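Local coordinates for WbbM protein (Klebsiella pneumoniae, PDB 6U4B), which is a bifunctional O-antigen polymerase, a trimeric glycosyltransferase whose single chain combines two enzyme families, at residues V29-H35 / I46-V52; H35-F41 / E60-P64; R553-I559 / D574-D578. All coordinates share one frame; numbering follows the deposited sequence.

Interaction 1. Residues V29-H35 / I46-V52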
loop_
_atom_site.group_PDB
_atom_site.type_symbol
_atom_site.label_atom_id
_atom_site.label_comp_id
_atom_site.label_asym_id
_atom_site.label_seq_id
_atom_site.Cartn_x
_atom_site.Cartn_y
_atom_site.Cartn_z
ATOM N N VAL A 29 41.362 1.973 37.357
ATOM C CA VAL A 29 41.883 1.743 36.017
ATOM C C VAL A 29 40.730 1.337 35.110
ATOM O O VAL A 29 39.915 0.484 35.478
ATOM C CB VAL A 29 42.985 0.665 36.007
ATOM C CG1 VAL A 29 43.581 0.535 34.619
ATOM C CG2 VAL A 29 44.063 0.997 37.033
ATOM N N LYS A 30 40.658 1.957 33.935
ATOM C CA LYS A 30 39.708 1.574 32.897
ATOM C C LYS A 30 40.437 1.607 31.565
ATOM O O LYS A 30 40.902 2.669 31.138
ATOM C CB LYS A 30 38.490 2.503 32.877
ATOM C CG LYS A 30 37.531 2.279 34.036
ATOM C CD LYS A 30 36.434 3.328 34.069
ATOM C CE LYS A 30 35.073 2.717 33.776
ATOM N NZ LYS A 30 33.977 3.697 34.012
ATOM N N ILE A 31 40.555 0.449 30.924
ATOM C CA ILE A 31 41.240 0.317 29.644
ATOM C C ILE A 31 40.235 -0.185 28.618
ATOM O O ILE A 31 39.471 -1.117 28.895
ATOM C CB ILE A 31 42.445 -0.633 29.741
ATOM C CG1 ILE A 31 43.393 -0.179 30.854
ATOM C CG2 ILE A 31 43.182 -0.699 28.411
ATOM C CD1 ILE A 31 44.492 -1.167 31.155
ATOM N N TYR A 32 40.239 0.427 27.437
ATOM C CA TYR A 32 39.263 0.138 26.397
ATOM C C TYR A 32 39.930 -0.572 25.227
ATOM O O TYR A 32 41.027 -0.199 24.806
ATOM C CB TYR A 32 38.586 1.428 25.920
ATOM C CG TYR A 32 37.873 2.166 27.029
ATOM C CD1 TYR A 32 36.512 1.995 27.241
ATOM C CD2 TYR A 32 38.568 3.023 27.875
ATOM C CE1 TYR A 32 35.860 2.663 28.261
ATOM C CE2 TYR A 32 37.927 3.693 28.897
ATOM C CZ TYR A 32 36.574 3.511 29.085
ATOM O OH TYR A 32 35.934 4.177 30.103
ATOM N N THR A 33 39.264 -1.601 24.711
ATOM C CA THR A 33 39.732 -2.333 23.542
ATOM C C THR A 33 38.819 -2.044 22.357
ATOM O O THR A 33 37.595 -1.962 22.508
ATOM C CB THR A 33 39.787 -3.841 23.809
ATOM O OG1 THR A 33 38.535 -4.285 24.351
ATOM C CG2 THR A 33 40.904 -4.168 24.789
ATOM N N SER A 34 39.418 -1.894 21.178
ATOM C CA SER A 34 38.699 -1.503 19.972
ATOM C C SER A 34 38.427 -2.727 19.106
ATOM O O SER A 34 39.362 -3.415 18.685
ATOM C CB SER A 34 39.487 -0.458 19.186
ATOM O OG SER A 34 39.483 0.785 19.862
ATOM N N HIS A 35 37.152 -2.981 18.832
ATOM C CA HIS A 35 36.728 -4.092 17.998
ATOM C C HIS A 35 35.907 -3.568 16.826
ATOM O O HIS A 35 35.172 -2.585 16.952
ATOM C CB HIS A 35 35.897 -5.105 18.796
ATOM C CG HIS A 35 36.562 -5.589 20.049
ATOM N ND1 HIS A 35 37.055 -6.870 20.183
ATOM C CD2 HIS A 35 36.800 -4.969 21.230
ATOM C CE1 HIS A 35 37.572 -7.017 21.390
ATOM N NE2 HIS A 35 37.431 -5.878 22.045
ATOM N N ILE A 46 37.990 -4.569 34.296
ATOM C CA ILE A 46 38.523 -3.233 34.038
ATOM C C ILE A 46 38.794 -2.980 32.565
ATOM O O ILE A 46 39.129 -1.847 32.195
ATOM C CB ILE A 46 39.808 -2.994 34.852
ATOM C CG1 ILE A 46 40.950 -3.861 34.324
ATOM C CG2 ILE A 46 39.563 -3.297 36.315
ATOM C CD1 ILE A 46 42.246 -3.666 35.072
ATOM N N ILE A 47 38.663 -3.992 31.712
ATOM C CA ILE A 47 38.816 -3.831 30.270
ATOM C C ILE A 47 37.427 -3.724 29.655
ATOM O O ILE A 47 36.608 -4.641 29.786
ATOM C CB ILE A 47 39.614 -4.985 29.644
ATOM C CG1 ILE A 47 41.107 -4.840 29.951
ATOM C CG2 ILE A 47 39.410 -5.012 28.134
ATOM C CD1 ILE A 47 41.573 -5.558 31.182
ATOM N N LYS A 48 37.158 -2.604 28.989
ATOM C CA LYS A 48 35.845 -2.345 28.406
ATOM C C LYS A 48 35.937 -2.418 26.889
ATOM O O LYS A 48 36.608 -1.575 26.275
ATOM C CB LYS A 48 35.323 -0.974 28.844
ATOM C CG LYS A 48 35.325 -0.753 30.351
ATOM C CD LYS A 48 34.202 -1.507 31.053
ATOM C CE LYS A 48 32.859 -0.810 30.872
ATOM N NZ LYS A 48 31.794 -1.417 31.721
ATOM N N PRO A 49 35.306 -3.395 26.242
ATOM C CA PRO A 49 35.364 -3.465 24.777
ATOM C C PRO A 49 34.441 -2.447 24.123
ATOM O O PRO A 49 33.351 -2.150 24.622
ATOM C CB PRO A 49 34.917 -4.900 24.476
ATOM C CG PRO A 49 34.050 -5.272 25.639
ATOM C CD PRO A 49 34.632 -4.564 26.835
ATOM N N LEU A 50 34.894 -1.908 22.993
ATOM C CA LEU A 50 34.130 -0.935 22.223
ATOM C C LEU A 50 34.088 -1.363 20.765
ATOM O O LEU A 50 35.112 -1.759 20.196
ATOM C CB LEU A 50 34.729 0.475 22.336
ATOM C CG LEU A 50 34.533 1.214 23.661
ATOM C CD1 LEU A 50 35.259 2.549 23.634
ATOM C CD2 LEU A 50 33.056 1.411 23.955
ATOM N N HIS A 51 32.901 -1.287 20.173
ATOM C CA HIS A 51 32.710 -1.515 18.743
ATOM C C HIS A 51 32.954 -0.181 18.046
ATOM O O HIS A 51 32.063 0.668 17.972
ATOM C CB HIS A 51 31.307 -2.057 18.481
ATOM C CG HIS A 51 31.014 -2.341 17.040
ATOM N ND1 HIS A 51 29.807 -2.857 16.618
ATOM C CD2 HIS A 51 31.765 -2.185 15.922
ATOM C CE1 HIS A 51 29.826 -3.005 15.306
ATOM N NE2 HIS A 51 31.002 -2.604 14.859
ATOM N N VAL A 52 34.167 0.013 17.539
ATOM C CA VAL A 52 34.521 1.287 16.922
ATOM C C VAL A 52 33.945 1.346 15.515
ATOM O O VAL A 52 33.792 0.324 14.835
ATOM C CB VAL A 52 36.049 1.507 16.923
ATOM C CG1 VAL A 52 36.575 1.504 18.347
ATOM C CG2 VAL A 52 36.753 0.458 16.073
#

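Interaction 2. Residues H35-F41 / E60-P64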
loop_
_atom_site.group_PDB
_atom_site.type_symbol
_atom_site.label_atom_id
_atom_site.label_comp_id
_atom_site.label_asym_id
_atom_site.label_seq_id
_atom_site.Cartn_x
_atom_site.Cartn_y
_atom_site.Cartn_z
ATOM N N HIS A 35 37.152 -2.981 18.832
ATOM C CA HIS A 35 36.728 -4.092 17.998
ATOM C C HIS A 35 35.907 -3.568 16.826
ATOM O O HIS A 35 35.172 -2.585 16.952
ATOM C CB HIS A 35 35.897 -5.105 18.796
ATOM C CG HIS A 35 36.562 -5.589 20.049
ATOM N ND1 HIS A 35 37.055 -6.870 20.183
ATOM C CD2 HIS A 35 36.800 -4.969 21.230
ATOM C CE1 HIS A 35 37.572 -7.017 21.390
ATOM N NE2 HIS A 35 37.431 -5.878 22.045
ATOM N N HIS A 36 36.042 -4.235 15.680
ATOM C CA HIS A 36 35.266 -3.915 14.490
ATOM C C HIS A 36 34.511 -5.118 13.943
ATOM O O HIS A 36 33.766 -4.975 12.966
ATOM C CB HIS A 36 36.174 -3.332 13.398
ATOM C CG HIS A 36 37.095 -4.334 12.776
ATOM N ND1 HIS A 36 38.258 -4.758 13.383
ATOM C CD2 HIS A 36 37.024 -4.995 11.596
ATOM C CE1 HIS A 36 38.862 -5.639 12.604
ATOM N NE2 HIS A 36 38.133 -5.801 11.514
ATOM N N LYS A 37 34.686 -6.291 14.538
ATOM C CA LYS A 37 33.968 -7.492 14.136
ATOM C C LYS A 37 33.881 -8.401 15.353
ATOM O O LYS A 37 34.531 -8.148 16.371
ATOM C CB LYS A 37 34.667 -8.199 12.967
ATOM C CG LYS A 37 36.067 -8.702 13.261
ATOM C CD LYS A 37 36.498 -9.700 12.197
ATOM C CE LYS A 37 37.990 -9.613 11.910
ATOM N NZ LYS A 37 38.388 -10.579 10.847
ATOM N N PRO A 38 33.048 -9.460 15.286
ATOM C CA PRO A 38 33.020 -10.426 16.396
ATOM C C PRO A 38 34.404 -10.960 16.729
ATOM O O PRO A 38 35.055 -11.593 15.892
ATOM C CB PRO A 38 32.098 -11.533 15.872
ATOM C CG PRO A 38 31.173 -10.813 14.943
ATOM C CD PRO A 38 32.000 -9.745 14.289
ATOM N N SER A 39 34.868 -10.693 17.947
ATOM C CA SER A 39 36.221 -11.041 18.349
ATOM C C SER A 39 36.271 -11.171 19.862
ATOM O O SER A 39 35.492 -10.536 20.579
ATOM C CB SER A 39 37.232 -9.998 17.859
ATOM O OG SER A 39 36.784 -8.684 18.140
ATOM N N ALA A 40 37.210 -11.988 20.337
ATOM C CA ALA A 40 37.240 -12.383 21.741
ATOM C C ALA A 40 37.432 -11.185 22.662
ATOM O O ALA A 40 38.185 -10.253 22.359
ATOM C CB ALA A 40 38.356 -13.403 21.974
ATOM N N PHE A 41 36.749 -11.223 23.802
ATOM C CA PHE A 41 36.818 -10.173 24.809
ATOM C C PHE A 41 37.663 -10.631 25.988
ATOM O O PHE A 41 37.603 -11.795 26.397
ATOM C CB PHE A 41 35.420 -9.797 25.300
ATOM C CG PHE A 41 34.530 -9.227 24.233
ATOM C CD1 PHE A 41 33.214 -9.646 24.115
ATOM C CD2 PHE A 41 35.004 -8.264 23.355
ATOM C CE1 PHE A 41 32.389 -9.119 23.133
ATOM C CE2 PHE A 41 34.182 -7.733 22.374
ATOM C CZ PHE A 41 32.873 -8.162 22.263
ATOM N N GLU A 60 25.854 -6.018 15.252
ATOM C CA GLU A 60 26.280 -6.062 16.639
ATOM C C GLU A 60 27.386 -7.101 16.771
ATOM O O GLU A 60 27.393 -8.114 16.066
ATOM C CB GLU A 60 25.118 -6.426 17.572
ATOM C CG GLU A 60 23.872 -5.570 17.406
ATOM C CD GLU A 60 24.000 -4.215 18.072
ATOM O OE1 GLU A 60 23.423 -3.241 17.553
ATOM O OE2 GLU A 60 24.684 -4.125 19.112
ATOM N N ILE A 61 28.331 -6.848 17.672
ATOM C CA ILE A 61 29.417 -7.788 17.927
ATOM C C ILE A 61 29.498 -8.204 19.386
ATOM O O ILE A 61 30.368 -9.011 19.737
ATOM C CB ILE A 61 30.777 -7.234 17.448
ATOM C CG1 ILE A 61 31.210 -6.040 18.299
ATOM C CG2 ILE A 61 30.699 -6.837 15.979
ATOM C CD1 ILE A 61 32.494 -5.405 17.812
ATOM N N GLY A 62 28.622 -7.688 20.245
ATOM C CA GLY A 62 28.583 -8.096 21.633
ATOM C C GLY A 62 29.135 -7.104 22.630
ATOM O O GLY A 62 29.407 -7.493 23.770
ATOM N N CYS A 63 29.312 -5.848 22.244
ATOM C CA CYS A 63 29.820 -4.824 23.142
ATOM C C CYS A 63 29.261 -3.483 22.691
ATOM O O CYS A 63 28.797 -3.353 21.551
ATOM C CB CYS A 63 31.356 -4.802 23.159
ATOM S SG CYS A 63 32.118 -4.336 21.587
ATOM N N PRO A 64 29.263 -2.477 23.566
ATOM C CA PRO A 64 28.767 -1.156 23.162
ATOM C C PRO A 64 29.627 -0.555 22.062
ATOM O O PRO A 64 30.795 -0.908 21.874
ATOM C CB PRO A 64 28.855 -0.325 24.450
ATOM C CG PRO A 64 28.878 -1.337 25.555
ATOM C CD PRO A 64 29.593 -2.525 25.000
#

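Interaction 3. Residues R553-I559 / D574-D578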
loop_
_atom_site.group_PDB
_atom_site.type_symbol
_atom_site.label_atom_id
_atom_site.label_comp_id
_atom_site.label_asym_id
_atom_site.label_seq_id
_atom_site.Cartn_x
_atom_site.Cartn_y
_atom_site.Cartn_z
ATOM N N ARG A 553 -3.943 -26.854 7.806
ATOM C CA ARG A 553 -3.886 -26.039 6.595
ATOM C C ARG A 553 -4.989 -24.990 6.564
ATOM O O ARG A 553 -4.805 -23.916 5.977
ATOM C CB ARG A 553 -3.983 -26.921 5.349
ATOM C CG ARG A 553 -2.685 -27.579 4.934
ATOM C CD ARG A 553 -2.861 -28.371 3.647
ATOM N NE ARG A 553 -2.967 -27.519 2.465
ATOM C CZ ARG A 553 -1.924 -27.077 1.768
ATOM N NH1 ARG A 553 -0.692 -27.401 2.141
ATOM N NH2 ARG A 553 -2.111 -26.311 0.701
ATOM N N LYS A 554 -6.133 -25.274 7.189
ATOM C CA LYS A 554 -7.278 -24.377 7.104
ATOM C C LYS A 554 -7.124 -23.124 7.958
ATOM O O LYS A 554 -7.756 -22.107 7.652
ATOM C CB LYS A 554 -8.556 -25.125 7.491
ATOM C CG LYS A 554 -8.891 -26.264 6.537
ATOM C CD LYS A 554 -10.204 -26.947 6.889
ATOM C CE LYS A 554 -11.397 -26.088 6.507
ATOM N NZ LYS A 554 -11.512 -25.926 5.031
ATOM N N LYS A 555 -6.304 -23.161 9.010
ATOM C CA LYS A 555 -6.042 -21.978 9.832
ATOM C C LYS A 555 -4.609 -22.026 10.344
ATOM O O LYS A 555 -4.361 -22.196 11.543
ATOM C CB LYS A 555 -7.038 -21.888 10.987
ATOM C CG LYS A 555 -7.191 -20.485 11.545
ATOM C CD LYS A 555 -7.643 -19.519 10.458
ATOM C CE LYS A 555 -7.592 -18.078 10.939
ATOM N NZ LYS A 555 -7.939 -17.120 9.853
ATOM N N PRO A 556 -3.632 -21.862 9.453
ATOM C CA PRO A 556 -2.232 -21.952 9.882
ATOM C C PRO A 556 -1.845 -20.782 10.767
ATOM O O PRO A 556 -2.366 -19.671 10.637
ATOM C CB PRO A 556 -1.445 -21.927 8.563
ATOM C CG PRO A 556 -2.463 -22.168 7.484
ATOM C CD PRO A 556 -3.743 -21.605 8.009
ATOM N N LYS A 557 -0.920 -21.048 11.688
ATOM C CA LYS A 557 -0.286 -19.981 12.446
ATOM C C LYS A 557 1.100 -19.637 11.922
ATOM O O LYS A 557 1.572 -18.515 12.147
ATOM C CB LYS A 557 -0.216 -20.353 13.931
ATOM C CG LYS A 557 -1.596 -20.447 14.566
ATOM C CD LYS A 557 -1.543 -20.572 16.076
ATOM C CE LYS A 557 -2.941 -20.473 16.669
ATOM N NZ LYS A 557 -2.969 -20.796 18.121
ATOM N N MET A 558 1.744 -20.567 11.218
ATOM C CA MET A 558 2.961 -20.280 10.471
ATOM C C MET A 558 2.952 -21.144 9.222
ATOM O O MET A 558 2.668 -22.341 9.298
ATOM C CB MET A 558 4.222 -20.543 11.309
ATOM C CG MET A 558 5.534 -20.329 10.555
ATOM S SD MET A 558 6.106 -21.764 9.611
ATOM C CE MET A 558 7.141 -22.592 10.821
ATOM N N ILE A 559 3.269 -20.534 8.086
ATOM C CA ILE A 559 3.310 -21.216 6.801
ATOM C C ILE A 559 4.770 -21.425 6.432
ATOM O O ILE A 559 5.551 -20.468 6.398
ATOM C CB ILE A 559 2.571 -20.412 5.721
ATOM C CG1 ILE A 559 1.100 -20.253 6.103
ATOM C CG2 ILE A 559 2.723 -21.078 4.364
ATOM C CD1 ILE A 559 0.369 -19.181 5.321
ATOM N N ASP A 574 0.749 -22.921 -3.334
ATOM C CA ASP A 574 -0.225 -22.757 -2.261
ATOM C C ASP A 574 0.270 -21.736 -1.242
ATOM O O ASP A 574 1.469 -21.651 -0.954
ATOM C CB ASP A 574 -0.496 -24.092 -1.567
ATOM C CG ASP A 574 -1.437 -24.986 -2.356
ATOM O OD1 ASP A 574 -2.259 -24.452 -3.129
ATOM O OD2 ASP A 574 -1.355 -26.223 -2.198
ATOM N N PHE A 575 -0.670 -20.970 -0.680
ATOM C CA PHE A 575 -0.365 -19.892 0.263
ATOM C C PHE A 575 0.514 -18.818 -0.373
ATOM O O PHE A 575 1.256 -18.115 0.319
ATOM C CB PHE A 575 0.293 -20.424 1.542
ATOM C CG PHE A 575 -0.538 -21.432 2.283
ATOM C CD1 PHE A 575 -1.619 -21.028 3.049
ATOM C CD2 PHE A 575 -0.237 -22.782 2.216
ATOM C CE1 PHE A 575 -2.385 -21.950 3.735
ATOM C CE2 PHE A 575 -1.000 -23.711 2.900
ATOM C CZ PHE A 575 -2.076 -23.293 3.661
ATOM N N TYR A 576 0.440 -18.690 -1.700
ATOM C CA TYR A 576 1.253 -17.700 -2.398
ATOM C C TYR A 576 0.824 -16.281 -2.048
ATOM O O TYR A 576 1.668 -15.383 -1.933
ATOM C CB TYR A 576 1.171 -17.932 -3.905
ATOM C CG TYR A 576 1.717 -16.799 -4.738
ATOM C CD1 TYR A 576 3.064 -16.467 -4.692
ATOM C CD2 TYR A 576 0.888 -16.070 -5.580
ATOM C CE1 TYR A 576 3.568 -15.433 -5.454
ATOM C CE2 TYR A 576 1.381 -15.037 -6.348
ATOM C CZ TYR A 576 2.722 -14.723 -6.285
ATOM O OH TYR A 576 3.216 -13.693 -7.049
ATOM N N ASP A 577 -0.482 -16.058 -1.878
ATOM C CA ASP A 577 -0.960 -14.732 -1.502
ATOM C C ASP A 577 -0.472 -14.333 -0.114
ATOM O O ASP A 577 -0.250 -13.144 0.144
ATOM C CB ASP A 577 -2.485 -14.684 -1.563
ATOM C CG ASP A 577 -3.025 -14.928 -2.964
ATOM O OD1 ASP A 577 -2.270 -14.747 -3.942
ATOM O OD2 ASP A 577 -4.210 -15.302 -3.085
ATOM N N ASP A 578 -0.299 -15.307 0.785
ATOM C CA ASP A 578 0.190 -15.010 2.128
ATOM C C ASP A 578 1.608 -14.462 2.102
ATOM O O ASP A 578 1.984 -13.667 2.971
ATOM C CB ASP A 578 0.132 -16.266 2.993
ATOM C CG ASP A 578 -1.269 -16.815 3.124
ATOM O OD1 ASP A 578 -2.015 -16.341 4.005
ATOM O OD2 ASP A 578 -1.631 -17.703 2.328
#

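Interaction 1. Residues V29-H35 / I46-V52
Strand 29-35 and strand 47-51 pair in parallel, I31 beside I47 through to H35 beside H51, inside the sheet of the DUF4422 portion of the chain. Their ladder illustrates how parallel strands share bonds: odd-numbered I31, T33 and H35 each donate an amide and accept one, so I31 N meets I46 O at 3.0 Å while I31 O receives K48 N at 2.8 Å. The bond from T33 N to K48 O is less regular, its donor standing 41° out of the carbonyl plane. Strand 97-102 pairs in parallel with the other edge of strand 29-35, a run consistent with the Rossmann-like core of a GT-A glycosyltransferase. On one face Y32 lies alongside K48, with CD1 3.6 Å from K48 CB, and L50 CD1 approaches the same ring. Helix 82-91 packs over this face, and the Y32 hydroxyl is taken up by E92. The opposite face carries T33, H35, I47 and P49. T33 tucks OG1 over its own main chain (chi1 51°), which lets OG1 reach H35 NE2 at 3.0 Å in the imidazole plane and also brings it 3.3 Å from P49 CA. P49 CB touches the same imidazole at NE2, 3.6 Å away.

Interaction 2. Residues H35-F41 / E60-P64
The F41 ring meets G62 and C63 obliquely, while S39 O lies over one of its faces and H35 CG sits at its edge, in plane. H35 completes a T-shaped pair: F41 CE2 stands 3.6 Å above the centre of the imidazole, directing a ring edge at that face. Within the imidazole plane, H35 ND1 donates to S39 OG at 2.7 Å in a nearly straight bond (172°), and S39 OG in turn donates to K37 O; together with the bond of NE2 to T33, this holds the imidazole's rotation from both nitrogens. Across the contact, F41 CE1 comes within 3.5 Å of G62 O, and C63 contributes a sulfur-aromatic contact, its SG 4.9 Å from the F41 ring centroid. I61 packs against the chain around H35 to P38. A chi1 of 68° folds its CG1 branch back and swings CG2 away from the carbonyl carbon: CD1 reaches H35 CB at 3.6 Å, and CG2 rests on P38 CD at the same distance. P38 also touches F365 of strand 360-366, so the loop leaving strand 29-35 and a later stretch of the connection after strand 47-51, both on the carboxyl side of paired parallel strands of a Rossmann-like sheet, meet the second large sheet where the two enzyme portions join.

Interaction 3. Residues R553-I559 / D574-D578
R553 NH2 and D574 OD2 form a salt bridge of 3.0 Å that ties the end of helix 543-554 to the loop leading into helix 576-583. The two side chains cross at about a right angle, and the guanidinium and carboxylate planes stand 64° apart, so the pair is joined through one nitrogen and one oxygen instead of a flat, two-pronged contact. Residues 553-559 belong to the glycosyltransferase family 8 portion, and the contact lies at the surface, next to the small sheet in which strand 558-560 pairs with strand 409-411. The neighbouring D406 and D408 form a DxD motif, a hallmark of GT-A enzymes, and bind magnesium together with H560, the residue directly after I559.

A bend in the arginine chain at chi3 (74°) helps bring its guanidinium to F575. Ring atom F575 CE2 lies 3.4 Å above one guanidinium face, offset toward the rim, with the two planes inclined at 56°. The phenyl ring is wedged among further groups of 553-559: R553 O lies at its edge, P556 CG approaches CE1 at 3.8 Å, and I559 CG1 lies over one face. I559 makes the closest apolar approach, CD1 to F575 CD1 at 3.5 Å, and its side chain also touches V410 on the adjacent strand.

F575 O is held by the Y561 hydroxyl and, weakly, by D578 N. Nearby, D577 forms a salt bridge with R349 of a second subunit, and K554 binds A55 and N56 of that subunit, which places this surface contact beside a trimer interface. D578 directs its carboxylate charge to K412 through OD1, while its carboxylate carbon CG lies 3.6 Å from the methyl I559 CD1.

Interactions 1 and 2 are one continuous piece of structure: they share H35, and their centres are 10 Å apart. The segments alternate along the chain, and the join is close, with a probable hydrogen bond from H51 N to P64 O (2.7 Å) and P49 CB packed 3.5 Å from F41 CD2. Interaction 3 stands apart in the other enzyme portion, its centre 48 Å from that of interaction 1 and 39 Å from that of interaction 2; nearest atoms are about 30 and 25 Å away. Among the three, interaction 3 alone lies near a metal site: I559 directly precedes the magnesium ligand H560, and its side chain is about 10 Å from the bound ion.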